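Local coordinates for protein putative isomerase (Sinorhizobium meliloti, PDB 2PPG) that is a putative isomerase of the enolase superfamily, with a mandelate racemase/muconate lactonizing enzyme-type N-terminal domain and a TIM-barrel-like C-terminal domain, at residues 241-255 against 279-291. Numbering follows the deposited sequence.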
loop_
_atom_site.group_PDB
_atom_site.type_symbol
_atom_site.label_atom_id
_atom_site.label_comp_id
_atom_site.label_asym_id
_atom_site.label_seq_id
_atom_site.Cartn_x
_atom_site.Cartn_y
_atom_site.Cartn_z
ATOM N N PHE A 241 16.200 24.985 4.122
ATOM C CA PHE A 241 14.909 24.312 4.249
ATOM C C PHE A 241 13.690 25.111 3.788
ATOM O O PHE A 241 13.694 26.338 3.798
ATOM C CB PHE A 241 14.703 23.756 5.659
ATOM C CG PHE A 241 14.579 24.807 6.743
ATOM C CD1 PHE A 241 13.388 25.508 6.934
ATOM C CD2 PHE A 241 15.631 25.037 7.629
ATOM C CE1 PHE A 241 13.267 26.455 7.961
ATOM C CE2 PHE A 241 15.516 25.973 8.664
ATOM C CZ PHE A 241 14.340 26.679 8.833
ATOM N N ALA A 242 12.658 24.389 3.358
ATOM C CA ALA A 242 11.373 24.982 3.014
ATOM C C ALA A 242 10.422 24.834 4.193
ATOM O O ALA A 242 10.165 23.731 4.650
ATOM C CB ALA A 242 10.804 24.302 1.804
ATOM N N GLU A 243 9.913 25.950 4.692
ATOM C CA GLU A 243 8.970 25.943 5.812
ATOM C C GLU A 243 7.557 26.258 5.319
ATOM O O GLU A 243 7.377 27.077 4.413
ATOM C CB GLU A 243 9.416 26.960 6.873
ATOM C CG GLU A 243 8.328 27.405 7.854
ATOM C CD GLU A 243 8.856 28.274 8.979
ATOM O OE1 GLU A 243 10.087 28.291 9.188
ATOM O OE2 GLU A 243 8.043 28.938 9.661
ATOM N N ALA A 244 6.566 25.604 5.922
ATOM C CA ALA A 244 5.149 25.799 5.587
ATOM C C ALA A 244 4.867 25.996 4.090
ATOM O O ALA A 244 4.335 27.029 3.714
ATOM C CB ALA A 244 4.593 26.962 6.377
ATOM N N PRO A 245 5.207 25.006 3.231
ATOM C CA PRO A 245 5.054 25.236 1.793
ATOM C C PRO A 245 3.613 25.089 1.289
ATOM O O PRO A 245 3.269 25.667 0.258
ATOM C CB PRO A 245 5.946 24.154 1.170
ATOM C CG PRO A 245 5.900 23.040 2.124
ATOM C CD PRO A 245 5.727 23.651 3.509
ATOM N N VAL A 246 2.785 24.325 1.996
ATOM C CA VAL A 246 1.366 24.200 1.635
ATOM C C VAL A 246 0.485 24.397 2.855
ATOM O O VAL A 246 0.978 24.695 3.940
ATOM C CB VAL A 246 1.030 22.832 1.004
ATOM C CG1 VAL A 246 1.903 22.562 -0.261
ATOM C CG2 VAL A 246 1.153 21.714 2.039
ATOM N N ARG A 247 -0.820 24.224 2.677
ATOM C CA ARG A 247 -1.769 24.422 3.756
ATOM C C ARG A 247 -1.573 23.337 4.784
ATOM O O ARG A 247 -1.232 22.205 4.418
ATOM C CB ARG A 247 -3.190 24.365 3.216
ATOM C CG ARG A 247 -4.005 25.596 3.539
ATOM C CD ARG A 247 -3.503 26.769 2.739
ATOM N NE ARG A 247 -4.399 27.925 2.763
ATOM C CZ ARG A 247 -4.416 28.854 3.716
ATOM N NH1 ARG A 247 -3.616 28.761 4.768
ATOM N NH2 ARG A 247 -5.252 29.878 3.623
ATOM N N THR A 248 -1.792 23.677 6.060
ATOM C CA THR A 248 -1.655 22.725 7.163
ATOM C C THR A 248 -2.495 21.489 6.897
ATOM O O THR A 248 -2.046 20.360 7.140
ATOM C CB THR A 248 -2.096 23.301 8.539
ATOM O OG1 THR A 248 -1.467 24.569 8.797
ATOM C CG2 THR A 248 -1.726 22.329 9.656
ATOM N N GLU A 249 -3.712 21.701 6.399
ATOM C CA GLU A 249 -4.661 20.595 6.184
ATOM C C GLU A 249 -4.264 19.747 4.988
ATOM O O GLU A 249 -4.696 18.602 4.863
ATOM C CB GLU A 249 -6.096 21.106 6.014
ATOM C CG GLU A 249 -6.620 21.940 7.193
ATOM C CD GLU A 249 -6.292 23.441 7.090
ATOM O OE1 GLU A 249 -5.358 23.812 6.331
ATOM O OE2 GLU A 249 -6.970 24.250 7.775
ATOM N N ASP A 250 -3.415 20.303 4.125
ATOM C CA ASP A 250 -3.033 19.654 2.869
ATOM C C ASP A 250 -1.884 18.654 3.063
ATOM O O ASP A 250 -0.769 18.840 2.532
ATOM C CB ASP A 250 -2.676 20.727 1.836
ATOM C CG ASP A 250 -2.408 20.169 0.451
ATOM O OD1 ASP A 250 -2.561 18.949 0.223
ATOM O OD2 ASP A 250 -2.030 20.972 -0.422
ATOM N N ILE A 251 -2.180 17.586 3.808
ATOM C CA ILE A 251 -1.207 16.531 4.123
ATOM C C ILE A 251 -0.693 15.769 2.891
ATOM O O ILE A 251 0.497 15.460 2.799
ATOM C CB ILE A 251 -1.750 15.547 5.185
ATOM C CG1 ILE A 251 -1.999 16.286 6.507
ATOM C CG2 ILE A 251 -0.770 14.380 5.390
ATOM C CD1 ILE A 251 -2.637 15.442 7.587
ATOM N N ASP A 252 -1.588 15.495 1.948
ATOM C CA ASP A 252 -1.206 14.918 0.665
ATOM C C ASP A 252 -0.256 15.808 -0.119
ATOM O O ASP A 252 0.702 15.320 -0.722
ATOM C CB ASP A 252 -2.447 14.680 -0.198
ATOM C CG ASP A 252 -3.278 13.524 0.287
ATOM O OD1 ASP A 252 -2.719 12.423 0.469
ATOM O OD2 ASP A 252 -4.493 13.717 0.476
ATOM N N GLY A 253 -0.543 17.109 -0.139
ATOM C CA GLY A 253 0.287 18.064 -0.869
ATOM C C GLY A 253 1.678 18.153 -0.276
ATOM O O GLY A 253 2.671 18.147 -0.998
ATOM N N LEU A 254 1.747 18.212 1.049
ATOM C CA LEU A 254 3.024 18.243 1.756
ATOM C C LEU A 254 3.851 16.982 1.465
ATOM O O LEU A 254 5.067 17.055 1.213
ATOM C CB LEU A 254 2.781 18.395 3.260
ATOM C CG LEU A 254 3.991 18.544 4.178
ATOM C CD1 LEU A 254 4.605 19.918 3.990
ATOM C CD2 LEU A 254 3.602 18.335 5.634
ATOM N N ALA A 255 3.186 15.827 1.499
ATOM C CA ALA A 255 3.860 14.561 1.211
ATOM C C ALA A 255 4.482 14.565 -0.188
ATOM O O ALA A 255 5.617 14.129 -0.367
ATOM C CB ALA A 255 2.903 13.395 1.377
ATOM N N PRO A 279 0.177 11.965 11.618
ATOM C CA PRO A 279 -0.171 11.844 10.208
ATOM C C PRO A 279 0.914 12.348 9.284
ATOM O O PRO A 279 1.162 11.744 8.243
ATOM C CB PRO A 279 -1.410 12.723 10.090
ATOM C CG PRO A 279 -2.009 12.679 11.465
ATOM C CD PRO A 279 -0.803 12.799 12.335
ATOM N N ARG A 280 1.581 13.428 9.663
ATOM C CA ARG A 280 2.636 13.983 8.818
ATOM C C ARG A 280 3.884 13.094 8.722
ATOM O O ARG A 280 4.492 13.018 7.653
ATOM C CB ARG A 280 3.003 15.417 9.229
ATOM C CG ARG A 280 1.975 16.497 8.811
ATOM C CD ARG A 280 0.803 16.593 9.790
ATOM N NE ARG A 280 -0.114 17.696 9.493
ATOM C CZ ARG A 280 -1.254 17.923 10.141
ATOM N NH1 ARG A 280 -1.636 17.133 11.130
ATOM N NH2 ARG A 280 -2.023 18.944 9.798
ATOM N N VAL A 281 4.277 12.427 9.815
ATOM C CA VAL A 281 5.428 11.518 9.726
ATOM C C VAL A 281 5.030 10.219 9.035
ATOM O O VAL A 281 5.805 9.662 8.249
ATOM C CB VAL A 281 6.156 11.242 11.086
ATOM C CG1 VAL A 281 5.920 12.364 12.076
ATOM C CG2 VAL A 281 5.773 9.895 11.668
ATOM N N ALA A 282 3.803 9.772 9.298
ATOM C CA ALA A 282 3.246 8.601 8.627
ATOM C C ALA A 282 3.343 8.757 7.120
ATOM O O ALA A 282 3.677 7.810 6.429
ATOM C CB ALA A 282 1.789 8.365 9.052
ATOM N N ARG A 283 3.076 9.955 6.607
ATOM C CA ARG A 283 3.176 10.183 5.164
ATOM C C ARG A 283 4.576 10.566 4.677
ATOM O O ARG A 283 4.734 10.984 3.530
ATOM C CB ARG A 283 2.150 11.216 4.701
ATOM C CG ARG A 283 0.716 10.703 4.652
ATOM C CD ARG A 283 0.484 9.693 3.518
ATOM N NE ARG A 283 0.802 10.195 2.172
ATOM C CZ ARG A 283 0.012 11.002 1.458
ATOM N NH1 ARG A 283 -1.142 11.422 1.971
ATOM N NH2 ARG A 283 0.375 11.398 0.234
ATOM N N ARG A 284 5.578 10.415 5.543
ATOM C CA ARG A 284 6.960 10.840 5.259
ATOM C C ARG A 284 7.020 12.286 4.763
ATOM O O ARG A 284 7.738 12.612 3.807
ATOM C CB ARG A 284 7.649 9.895 4.259
ATOM C CG ARG A 284 8.012 8.521 4.825
ATOM N N ALA A 285 6.272 13.159 5.432
ATOM C CA ALA A 285 6.040 14.501 4.912
ATOM C C ALA A 285 7.014 15.594 5.399
ATOM O O ALA A 285 7.026 16.696 4.839
ATOM C CB ALA A 285 4.580 14.907 5.161
ATOM N N LEU A 286 7.829 15.302 6.417
ATOM C CA LEU A 286 8.761 16.303 6.951
ATOM C C LEU A 286 10.119 15.760 7.350
ATOM O O LEU A 286 10.213 14.697 7.954
ATOM C CB LEU A 286 8.156 17.028 8.163
ATOM C CG LEU A 286 7.984 16.204 9.440
ATOM C CD1 LEU A 286 7.761 17.082 10.642
ATOM C CD2 LEU A 286 6.843 15.227 9.271
ATOM N N ALA A 287 11.161 16.528 7.035
ATOM C CA ALA A 287 12.505 16.322 7.569
ATOM C C ALA A 287 12.711 17.013 8.930
ATOM O O ALA A 287 13.501 16.538 9.754
ATOM C CB ALA A 287 13.523 16.847 6.593
ATOM N N ILE A 288 12.019 18.136 9.153
ATOM C CA ILE A 288 12.210 18.968 10.347
ATOM C C ILE A 288 10.886 19.341 11.024
ATOM O O ILE A 288 9.952 19.743 10.335
ATOM C CB ILE A 288 12.918 20.282 9.968
ATOM C CG1 ILE A 288 14.245 19.997 9.250
ATOM C CG2 ILE A 288 13.148 21.142 11.205
ATOM C CD1 ILE A 288 14.856 21.204 8.540
ATOM N N VAL A 289 10.803 19.216 12.352
ATOM C CA VAL A 289 9.638 19.749 13.104
ATOM C C VAL A 289 9.951 21.077 13.744
ATOM O O VAL A 289 11.011 21.237 14.338
ATOM C CB VAL A 289 9.150 18.878 14.299
ATOM C CG1 VAL A 289 7.844 18.257 14.004
ATOM C CG2 VAL A 289 10.186 17.882 14.734
ATOM N N GLN A 290 9.000 22.004 13.684
ATOM C CA GLN A 290 9.204 23.331 14.253
ATOM C C GLN A 290 8.200 23.663 15.334
ATOM O O GLN A 290 7.318 24.489 15.123
ATOM C CB GLN A 290 9.177 24.385 13.148
ATOM C CG GLN A 290 10.326 24.202 12.174
ATOM C CD GLN A 290 10.182 25.073 10.957
ATOM O OE1 GLN A 290 9.159 25.025 10.266
ATOM N NE2 GLN A 290 11.210 25.877 10.677
ATOM N N PRO A 291 8.327 23.030 16.506
ATOM C CA PRO A 291 7.336 23.301 17.537
ATOM C C PRO A 291 7.452 24.726 18.076
ATOM O O PRO A 291 8.552 25.263 18.195
ATOM C CB PRO A 291 7.680 22.287 18.632
ATOM C CG PRO A 291 9.121 22.039 18.463
ATOM C CD PRO A 291 9.342 22.075 16.968
#
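Phe241 meets Ile288, in strand 288-289, and Gln290, just past the end of that strand, through two parts of its side chain: CB packs on Ile288 CD1 at 3.9 Å, while the far end of the ring approaches the amide of Gln290, CE1 lying 3.5 Å from NE2. Ring and amide planes are nearly perpendicular, 88° apart. Two residues on, the extended chain of Glu243, with CG anti to the backbone N (chi1 161°), brings its carboxylate to that same amide. Gln290 NE2 donates to Glu243 OE1 over 3.1 Å, arriving from above the carboxylate plane; OE1 also forms a salt bridge with Lys187. The two strands are not neighbours, since strand 264-267 runs between them and pairs in parallel with both, as in the beta/alpha barrel of the enolase superfamily; from here the contact passes outward to the helices that follow strands 241-243 and 264-267. Thr248 O accepts from Arg280 NH2 at 3.0 Å, with the donor above the carbonyl plane, and Arg280 NH1 is bonded to Asp276 O. Ile251 then covers one face of this guanidinium, CD1 sitting 3.8 Å above its centre. Asp252 forms a salt bridge through OD1 with Arg283 NH1, modelled implausibly short and so doubtful in its exact geometry; the arginine chain folds back on itself past CG towards helix 251-260. Leu254 CD2 presses at 3.6 Å on CB of Ala285, whose N bonds to Arg280 O in the Schellman motif that ends helix 274-282, and Ala255 places its CB over a face of the Arg283 guanidinium, 3.4 Å from NH2.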